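PDB 6L7N: lipase, class 3 from Penicillium roqueforti FM164, which probably hydrolyses the ester bonds of acylglycerols as a fungal class 3 lipase of the alpha/beta-hydrolase fold. Local coordinates for residues Y194-T199 against Y220-P225; D200-K205 against E256-H261; D106-D111 against V181-H186. All blocks are in the same frame, centred on the assembly; numbering follows the deposited sequence.

How the contacts relate
Contacts 1 and 2 sit side by side, their centres 11 Å apart, and their segments alternate along the chain: strand 193-198 runs straight into the loop 200-205, and the chain after strand 219-222 later returns as 256-261. Contact 1 joins two neighbouring parallel strands of the central mixed sheet; contact 2 lies just beyond their C-terminal ends and touches contact 1 through His-198. Together they probably position the acid and histidine of the catalytic triad. Contact 3 lies 23 to 24 Å away between centres, touching neither, although helix 181-190 immediately precedes strand 193-198; it joins a peripheral loop to that helix, away from the presumed active site.

Contact 1. Residues Y194-T199 against Y220-P225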
loop_
_atom_site.group_PDB
_atom_site.type_symbol
_atom_site.label_atom_id
_atom_site.label_comp_id
_atom_site.label_asym_id
_atom_site.label_seq_id
_atom_site.Cartn_x
_atom_site.Cartn_y
_atom_site.Cartn_z
ATOM N N TYR A 194 -8.144 -2.917 -2.033
ATOM C CA TYR A 194 -7.903 -3.949 -1.027
ATOM C C TYR A 194 -7.024 -3.349 0.060
ATOM O O TYR A 194 -5.807 -3.246 -0.102
ATOM C CB TYR A 194 -7.278 -5.173 -1.668
ATOM C CG TYR A 194 -8.196 -5.717 -2.718
ATOM C CD1 TYR A 194 -9.254 -6.535 -2.360
ATOM C CD2 TYR A 194 -8.041 -5.378 -4.053
ATOM C CE1 TYR A 194 -10.114 -7.024 -3.294
ATOM C CE2 TYR A 194 -8.916 -5.864 -5.008
ATOM C CZ TYR A 194 -9.947 -6.687 -4.607
ATOM O OH TYR A 194 -10.813 -7.206 -5.523
ATOM N N ARG A 195 -7.655 -2.909 1.148
ATOM C CA ARG A 195 -6.961 -2.233 2.234
ATOM C C ARG A 195 -7.001 -3.114 3.466
ATOM O O ARG A 195 -8.064 -3.629 3.823
ATOM C CB ARG A 195 -7.598 -0.876 2.533
ATOM C CG ARG A 195 -6.871 -0.113 3.629
ATOM C CD ARG A 195 -7.492 1.231 3.929
ATOM N NE ARG A 195 -8.858 1.146 4.445
ATOM C CZ ARG A 195 -9.182 0.888 5.710
ATOM N NH1 ARG A 195 -10.469 0.849 6.053
ATOM N NH2 ARG A 195 -8.235 0.649 6.618
ATOM N N PHE A 196 -5.859 -3.256 4.130
ATOM C CA PHE A 196 -5.713 -4.211 5.213
ATOM C C PHE A 196 -5.329 -3.514 6.501
ATOM O O PHE A 196 -4.579 -2.532 6.498
ATOM C CB PHE A 196 -4.666 -5.266 4.862
ATOM C CG PHE A 196 -5.024 -6.076 3.654
ATOM C CD1 PHE A 196 -4.764 -5.596 2.380
ATOM C CD2 PHE A 196 -5.639 -7.310 3.791
ATOM C CE1 PHE A 196 -5.103 -6.348 1.251
ATOM C CE2 PHE A 196 -5.982 -8.049 2.679
ATOM C CZ PHE A 196 -5.704 -7.561 1.403
ATOM N N THR A 197 -5.860 -4.039 7.597
ATOM C CA THR A 197 -5.431 -3.684 8.933
ATOM C C THR A 197 -5.139 -4.971 9.692
ATOM O O THR A 197 -5.586 -6.052 9.311
ATOM C CB THR A 197 -6.503 -2.871 9.658
ATOM O OG1 THR A 197 -7.681 -3.670 9.745
ATOM C CG2 THR A 197 -6.811 -1.566 8.897
ATOM N N HIS A 198 -4.377 -4.858 10.772
ATOM C CA HIS A 198 -4.050 -6.015 11.596
ATOM C C HIS A 198 -4.330 -5.668 13.043
ATOM O O HIS A 198 -3.791 -4.681 13.552
ATOM C CB HIS A 198 -2.591 -6.441 11.428
ATOM C CG HIS A 198 -2.221 -7.641 12.249
ATOM N ND1 HIS A 198 -1.015 -7.756 12.906
ATOM C CD2 HIS A 198 -2.908 -8.778 12.523
ATOM C CE1 HIS A 198 -0.970 -8.912 13.545
ATOM N NE2 HIS A 198 -2.109 -9.551 13.333
ATOM N N THR A 199 -5.183 -6.474 13.685
ATOM C CA THR A 199 -5.536 -6.340 15.096
ATOM C C THR A 199 -5.545 -4.871 15.500
ATOM O O THR A 199 -6.362 -4.104 14.973
ATOM C CB THR A 199 -4.603 -7.187 15.987
ATOM O OG1 THR A 199 -3.224 -6.889 15.719
ATOM C CG2 THR A 199 -4.835 -8.665 15.720
ATOM N N TYR A 220 -10.125 -4.888 5.295
ATOM C CA TYR A 220 -9.831 -6.300 5.517
ATOM C C TYR A 220 -9.012 -6.372 6.798
ATOM O O TYR A 220 -7.814 -6.084 6.801
ATOM C CB TYR A 220 -9.086 -6.896 4.328
ATOM C CG TYR A 220 -10.004 -7.106 3.145
ATOM C CD1 TYR A 220 -10.689 -8.309 2.979
ATOM C CD2 TYR A 220 -10.221 -6.095 2.221
ATOM C CE1 TYR A 220 -11.544 -8.500 1.900
ATOM C CE2 TYR A 220 -11.073 -6.284 1.136
ATOM C CZ TYR A 220 -11.735 -7.486 0.988
ATOM O OH TYR A 220 -12.589 -7.687 -0.082
ATOM N N TRP A 221 -9.676 -6.733 7.885
ATOM C CA TRP A 221 -9.111 -6.697 9.229
ATOM C C TRP A 221 -8.639 -8.103 9.583
ATOM O O TRP A 221 -9.456 -9.002 9.805
ATOM C CB TRP A 221 -10.167 -6.197 10.212
ATOM C CG TRP A 221 -9.697 -5.967 11.610
ATOM C CD1 TRP A 221 -8.439 -5.600 12.024
ATOM C CD2 TRP A 221 -10.490 -6.089 12.793
ATOM N NE1 TRP A 221 -8.415 -5.484 13.404
ATOM C CE2 TRP A 221 -9.666 -5.772 13.890
ATOM C CE3 TRP A 221 -11.832 -6.431 13.028
ATOM C CZ2 TRP A 221 -10.133 -5.796 15.205
ATOM C CZ3 TRP A 221 -12.295 -6.448 14.333
ATOM C CH2 TRP A 221 -11.451 -6.127 15.404
ATOM N N ILE A 222 -7.325 -8.286 9.611
ATOM C CA ILE A 222 -6.700 -9.535 10.026
ATOM C C ILE A 222 -6.680 -9.574 11.547
ATOM O O ILE A 222 -6.045 -8.733 12.189
ATOM C CB ILE A 222 -5.283 -9.653 9.456
ATOM C CG1 ILE A 222 -5.288 -9.361 7.951
ATOM C CG2 ILE A 222 -4.716 -11.048 9.719
ATOM C CD1 ILE A 222 -3.974 -8.859 7.432
ATOM N N THR A 223 -7.386 -10.541 12.126
ATOM C CA THR A 223 -7.559 -10.604 13.569
ATOM C C THR A 223 -6.604 -11.582 14.242
ATOM O O THR A 223 -6.533 -11.603 15.477
ATOM C CB THR A 223 -9.004 -10.986 13.903
ATOM O OG1 THR A 223 -9.298 -12.255 13.312
ATOM C CG2 THR A 223 -9.958 -9.958 13.339
ATOM N N SER A 224 -5.878 -12.384 13.468
ATOM C CA SER A 224 -4.934 -13.333 14.030
ATOM C C SER A 224 -3.696 -12.607 14.567
ATOM O O SER A 224 -3.368 -11.506 14.122
ATOM C CB SER A 224 -4.541 -14.368 12.974
ATOM O OG SER A 224 -4.212 -13.764 11.730
ATOM N N PRO A 225 -2.992 -13.211 15.538
ATOM C CA PRO A 225 -1.839 -12.531 16.164
ATOM C C PRO A 225 -0.599 -12.415 15.282
ATOM O O PRO A 225 -0.552 -12.944 14.169
ATOM C CB PRO A 225 -1.536 -13.402 17.398
ATOM C CG PRO A 225 -2.697 -14.329 17.561
ATOM C CD PRO A 225 -3.361 -14.461 16.226
#
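Tyr-220 N and Arg-195 O begin a ladder of parallel strand pairing, 194-198 beside 220-222, within the central sheet of the alpha/beta-hydrolase fold. Thr-197 bonds to both neighbours of Trp-221, its N to Tyr-220 O and its O to Ile-222 N, and Thr-199 N extends the ladder to Ile-222 O. On the sheet face of Phe-196, Tyr-220 and Ile-222, Phe-196 CD2 packs 3.5 Å from Tyr-220 CB, the two rings inclined at 34°, and Phe-12 meets both rings edge-to-face. His-198 ND1 bonds to Ala-260 O; its NE2 points to Ser-224 O, but the modelled 2.5 Å is shorter than expected and its exact length doubtful. The indole of Trp-221 runs forward alongside the partner strand, its pyrrole edge turned to it. Trp-221 CB and CG each lie 3.6 Å from Thr-197 OG1, and CD1 comes within 3.1 Å of that oxygen, whose hydrogen bond goes to Glu-219. Thr-223 CG2 lies over one face of the indole. With CG anti to the backbone N (chi1 -174°), the ring is carried far enough along the strand for Trp-221 NE1 to donate to Thr-199 O over 2.9 Å, in the carbonyl plane and on a lone pair.

Contact 2. Residues D200-K205 against E256-H261; sequences DDPVPK and EDFEAH
Asp-201 OD2 is gripped by His-261 ND1 and by the hydroxyl of Tyr-264, in what is probably the acid-histidine pair of the alpha/beta-hydrolase Ser-His-Asp triad. Asp-201 CG stands opposite its own N (chi1 -177°), which sends the carboxylate to the imidazole. The ND1 bond is 2.7 Å long and nearly straight (171°); it lies in the imidazole plane and reaches OD2 on the syn side, although carboxylate and ring are turned 54° apart. Across the ring, His-261 NE2 bonds to Ser-147 OG, consistent with a charge relay to the nucleophile. Asp-201 OD1 accepts from Val-203 N at 3.0 Å, an Asx turn that helps fix the carboxylate. The same turn brings Val-203 over the imidazole, where CG2 sits 3.5 Å from the ring centroid in a CH-pi contact. Pro-202 CG packs at the edge of the Phe-258 ring, 4.0 Å from CD1. Farther out, the carboxylates of Asp-200 and Asp-257 stack, Asp-200 OD2 3.3 Å from Asp-257 OD1, a crowding of like charges that Lys-205 may offset. Lys-205 NZ bonds to Gly-251 O and Thr-250 OG1, and donates at 2.8 Å to a water lying 2.6 Å from Asp-200 O and 2.7 Å from Asp-257 OD2.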
loop_
_atom_site.group_PDB
_atom_site.type_symbol
_atom_site.label_atom_id
_atom_site.label_comp_id
_atom_site.label_asym_id
_atom_site.label_seq_id
_atom_site.Cartn_x
_atom_site.Cartn_y
_atom_site.Cartn_z
ATOM N N ASP A 200 -4.625 -4.458 16.380
ATOM C CA ASP A 200 -4.627 -3.113 16.946
ATOM C C ASP A 200 -3.439 -2.261 16.481
ATOM O O ASP A 200 -3.070 -1.299 17.159
ATOM C CB ASP A 200 -4.684 -3.171 18.480
ATOM C CG ASP A 200 -3.593 -4.050 19.103
ATOM O OD1 ASP A 200 -2.603 -4.404 18.427
ATOM O OD2 ASP A 200 -3.741 -4.386 20.306
ATOM N N ASP A 201 -2.843 -2.591 15.327
ATOM C CA ASP A 201 -1.825 -1.765 14.672
ATOM C C ASP A 201 -2.179 -0.283 14.796
ATOM O O ASP A 201 -3.285 0.122 14.421
ATOM C CB ASP A 201 -1.728 -2.199 13.206
ATOM C CG ASP A 201 -0.659 -1.461 12.411
ATOM O OD1 ASP A 201 0.068 -0.604 12.959
ATOM O OD2 ASP A 201 -0.582 -1.731 11.187
ATOM N N PRO A 202 -1.297 0.550 15.364
ATOM C CA PRO A 202 -1.631 1.982 15.498
ATOM C C PRO A 202 -1.576 2.748 14.192
ATOM O O PRO A 202 -2.234 3.791 14.064
ATOM C CB PRO A 202 -0.571 2.500 16.478
ATOM C CG PRO A 202 0.574 1.551 16.332
ATOM C CD PRO A 202 -0.060 0.202 16.080
ATOM N N VAL A 203 -0.827 2.270 13.209
ATOM C CA VAL A 203 -0.592 3.092 12.027
ATOM C C VAL A 203 -1.879 3.315 11.233
ATOM O O VAL A 203 -2.140 4.462 10.848
ATOM C CB VAL A 203 0.534 2.499 11.174
ATOM C CG1 VAL A 203 0.676 3.266 9.858
ATOM C CG2 VAL A 203 1.833 2.543 11.979
ATOM N N PRO A 204 -2.721 2.305 10.978
ATOM C CA PRO A 204 -3.998 2.585 10.295
ATOM C C PRO A 204 -4.969 3.424 11.104
ATOM O O PRO A 204 -6.051 3.742 10.599
ATOM C CB PRO A 204 -4.580 1.182 10.044
ATOM C CG PRO A 204 -3.383 0.282 10.017
ATOM C CD PRO A 204 -2.467 0.857 11.049
ATOM N N LYS A 205 -4.657 3.746 12.355
ATOM C CA LYS A 205 -5.548 4.577 13.154
ATOM C C LYS A 205 -5.295 6.064 12.954
ATOM O O LYS A 205 -6.052 6.890 13.482
ATOM C CB LYS A 205 -5.416 4.214 14.635
ATOM C CG LYS A 205 -5.720 2.749 14.930
ATOM C CD LYS A 205 -5.458 2.428 16.385
ATOM C CE LYS A 205 -5.807 0.989 16.734
ATOM N NZ LYS A 205 -5.768 0.802 18.234
ATOM N N GLU A 256 2.586 1.019 22.226
ATOM C CA GLU A 256 2.785 -0.320 22.771
ATOM C C GLU A 256 2.190 -1.402 21.875
ATOM O O GLU A 256 2.551 -2.578 22.010
ATOM C CB GLU A 256 2.194 -0.402 24.179
ATOM C CG GLU A 256 0.711 -0.153 24.222
ATOM C CD GLU A 256 -0.079 -1.422 24.477
ATOM O OE1 GLU A 256 -1.308 -1.330 24.687
ATOM O OE2 GLU A 256 0.532 -2.511 24.474
ATOM N N ASP A 257 1.313 -1.036 20.942
ATOM C CA ASP A 257 0.750 -1.990 19.991
ATOM C C ASP A 257 1.571 -2.103 18.715
ATOM O O ASP A 257 1.167 -2.833 17.793
ATOM C CB ASP A 257 -0.686 -1.595 19.619
ATOM C CG ASP A 257 -1.663 -1.757 20.781
ATOM O OD1 ASP A 257 -1.405 -2.579 21.672
ATOM O OD2 ASP A 257 -2.696 -1.063 20.795
ATOM N N PHE A 258 2.725 -1.422 18.651
ATOM C CA PHE A 258 3.385 -1.189 17.367
ATOM C C PHE A 258 3.809 -2.473 16.666
ATOM O O PHE A 258 3.888 -2.499 15.429
ATOM C CB PHE A 258 4.591 -0.268 17.559
ATOM C CG PHE A 258 5.155 0.275 16.263
ATOM C CD1 PHE A 258 4.428 1.171 15.493
ATOM C CD2 PHE A 258 6.414 -0.103 15.827
ATOM C CE1 PHE A 258 4.935 1.664 14.314
ATOM C CE2 PHE A 258 6.935 0.394 14.648
ATOM C CZ PHE A 258 6.194 1.273 13.887
ATOM N N GLU A 259 4.099 -3.543 17.417
ATOM C CA GLU A 259 4.538 -4.778 16.761
ATOM C C GLU A 259 3.508 -5.278 15.762
ATOM O O GLU A 259 3.878 -5.849 14.726
ATOM C CB GLU A 259 4.836 -5.868 17.789
ATOM C CG GLU A 259 5.589 -5.384 19.012
ATOM C CD GLU A 259 4.700 -5.312 20.252
ATOM O OE1 GLU A 259 5.000 -6.048 21.229
ATOM O OE2 GLU A 259 3.707 -4.530 20.239
ATOM N N ALA A 260 2.217 -5.027 16.020
ATOM C CA ALA A 260 1.194 -5.524 15.108
ATOM C C ALA A 260 1.336 -4.936 13.710
ATOM O O ALA A 260 0.741 -5.463 12.765
ATOM C CB ALA A 260 -0.197 -5.223 15.671
ATOM N N HIS A 261 2.108 -3.857 13.564
ATOM C CA HIS A 261 2.272 -3.192 12.275
ATOM C C HIS A 261 3.120 -4.010 11.317
ATOM O O HIS A 261 3.001 -3.856 10.094
ATOM C CB HIS A 261 2.921 -1.828 12.474
ATOM C CG HIS A 261 2.970 -0.984 11.235
ATOM N ND1 HIS A 261 1.856 -0.709 10.468
ATOM C CD2 HIS A 261 4.002 -0.344 10.635
ATOM C CE1 HIS A 261 2.200 0.065 9.453
ATOM N NE2 HIS A 261 3.496 0.296 9.527
HETATM O O HOH W 1 -2.980 0.728 18.820
#

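Contact 3. Residues D106-D111 against V181-H186; sequences DGCLAD and VPLAKH
Cys-108 and Leu-183 meet where the loop that leads into strand 110-111 crosses the first turn of helix 181-190, a peripheral loop-to-helix contact of the alpha/beta-hydrolase fold. The close part centres on the sulfur of the Cys-105 to Cys-108 disulfide. Cys-108 SG rests against the helix backbone, 3.6 Å from Leu-183 CA, while its CB lies 3.7 Å from Leu-183 CB. A first torsion of -174° directs Leu-183 CG inward, and the second (chi2 42°) divides its two methyls between different parts of the loop: CD1 faces Cys-108, and CD2 reaches 4.1 Å from Ala-110 CB. Leu-155 of helix 148-161 touches both Leu-183 and Ala-110, so this inner end of the contact continues into the protein interior. The outer end is more exposed and is made mainly by loop backbone against the proline ring. Asp-106 and Gly-107 are exposed, and Asp-106 comes to the helix through its backbone, with O 4.0 Å from Pro-182 CB, rather than through its carboxylate. Polar links between loop and helix start run through Asn-180, just ahead of the helix: its OD1 accepts from the backbone N of both Leu-109 and Leu-183, and its ND2 donates to Gly-107 O. That carbonyl also makes one close local touch within the exposed end, where Gly-107 O lies 3.0 Å from Pro-182 CG.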
loop_
_atom_site.group_PDB
_atom_site.type_symbol
_atom_site.label_atom_id
_atom_site.label_comp_id
_atom_site.label_asym_id
_atom_site.label_seq_id
_atom_site.Cartn_x
_atom_site.Cartn_y
_atom_site.Cartn_z
ATOM N N ASP A 106 -14.043 16.840 -6.461
ATOM C CA ASP A 106 -14.682 17.992 -5.830
ATOM C C ASP A 106 -14.712 17.814 -4.322
ATOM O O ASP A 106 -15.250 16.824 -3.815
ATOM C CB ASP A 106 -16.100 18.170 -6.368
ATOM C CG ASP A 106 -16.120 18.658 -7.809
ATOM O OD1 ASP A 106 -15.052 19.048 -8.325
ATOM O OD2 ASP A 106 -17.206 18.664 -8.413
ATOM N N GLY A 107 -14.141 18.780 -3.611
ATOM C CA GLY A 107 -14.091 18.733 -2.169
ATOM C C GLY A 107 -13.041 17.820 -1.577
ATOM O O GLY A 107 -12.877 17.812 -0.355
ATOM N N CYS A 108 -12.316 17.067 -2.395
ATOM C CA CYS A 108 -11.344 16.107 -1.889
ATOM C C CYS A 108 -10.085 16.805 -1.400
ATOM O O CYS A 108 -9.532 17.662 -2.091
ATOM C CB CYS A 108 -11.011 15.093 -2.979
ATOM S SG CYS A 108 -12.507 14.232 -3.493
ATOM N N LEU A 109 -9.660 16.451 -0.190
ATOM C CA LEU A 109 -8.413 16.914 0.405
ATOM C C LEU A 109 -7.597 15.694 0.778
ATOM O O LEU A 109 -8.152 14.708 1.266
ATOM C CB LEU A 109 -8.638 17.762 1.669
ATOM C CG LEU A 109 -9.397 19.083 1.498
ATOM C CD1 LEU A 109 -9.736 19.666 2.858
ATOM C CD2 LEU A 109 -8.599 20.076 0.653
ATOM N N ALA A 110 -6.285 15.770 0.567
ATOM C CA ALA A 110 -5.371 14.689 0.891
ATOM C C ALA A 110 -4.386 15.137 1.964
ATOM O O ALA A 110 -4.191 16.327 2.215
ATOM C CB ALA A 110 -4.592 14.208 -0.349
ATOM N N ASP A 111 -3.777 14.154 2.609
ATOM C CA ASP A 111 -2.674 14.399 3.525
ATOM C C ASP A 111 -1.478 14.934 2.756
ATOM O O ASP A 111 -1.021 14.309 1.794
ATOM C CB ASP A 111 -2.271 13.109 4.236
ATOM C CG ASP A 111 -1.114 13.303 5.160
ATOM O OD1 ASP A 111 0.078 13.303 4.734
ATOM O OD2 ASP A 111 -1.402 13.480 6.341
ATOM N N VAL A 181 -13.358 12.768 4.003
ATOM C CA VAL A 181 -14.539 11.999 3.591
ATOM C C VAL A 181 -14.792 12.021 2.084
ATOM O O VAL A 181 -15.089 10.952 1.516
ATOM C CB VAL A 181 -15.770 12.466 4.382
ATOM C CG1 VAL A 181 -16.942 11.885 3.768
ATOM C CG2 VAL A 181 -15.733 11.993 5.787
ATOM N N PRO A 182 -14.785 13.170 1.389
ATOM C CA PRO A 182 -15.028 13.124 -0.059
ATOM C C PRO A 182 -13.980 12.325 -0.792
ATOM O O PRO A 182 -14.317 11.586 -1.723
ATOM C CB PRO A 182 -14.985 14.590 -0.496
ATOM C CG PRO A 182 -14.301 15.270 0.527
ATOM C CD PRO A 182 -14.411 14.523 1.816
ATOM N N LEU A 183 -12.711 12.428 -0.394
ATOM C CA LEU A 183 -11.725 11.648 -1.146
ATOM C C LEU A 183 -11.885 10.157 -0.875
ATOM O O LEU A 183 -11.825 9.349 -1.809
ATOM C CB LEU A 183 -10.305 12.107 -0.839
ATOM C CG LEU A 183 -9.233 11.406 -1.713
ATOM C CD1 LEU A 183 -9.696 11.291 -3.151
ATOM C CD2 LEU A 183 -7.907 12.129 -1.701
ATOM N N ALA A 184 -12.061 9.771 0.393
ATOM C CA ALA A 184 -12.336 8.372 0.702
ATOM C C ALA A 184 -13.540 7.851 -0.081
ATOM O O ALA A 184 -13.507 6.733 -0.612
ATOM C CB ALA A 184 -12.547 8.198 2.211
ATOM N N LYS A 185 -14.596 8.662 -0.204
ATOM C CA LYS A 185 -15.774 8.234 -0.957
ATOM C C LYS A 185 -15.455 8.062 -2.439
ATOM O O LYS A 185 -15.905 7.102 -3.079
ATOM C CB LYS A 185 -16.893 9.252 -0.758
ATOM C CG LYS A 185 -18.213 8.931 -1.408
ATOM C CD LYS A 185 -19.216 10.027 -1.039
ATOM C CE LYS A 185 -20.358 10.135 -2.033
ATOM N NZ LYS A 185 -21.417 9.116 -1.788
ATOM N N HIS A 186 -14.654 8.970 -2.995
ATOM C CA HIS A 186 -14.291 8.894 -4.411
ATOM C C HIS A 186 -13.432 7.661 -4.701
ATOM O O HIS A 186 -13.696 6.893 -5.647
ATOM C CB HIS A 186 -13.557 10.182 -4.793
ATOM C CG HIS A 186 -13.039 10.205 -6.200
ATOM N ND1 HIS A 186 -13.840 10.497 -7.283
ATOM C CD2 HIS A 186 -11.801 9.975 -6.701
ATOM C CE1 HIS A 186 -13.120 10.444 -8.392
ATOM N NE2 HIS A 186 -11.876 10.134 -8.066
#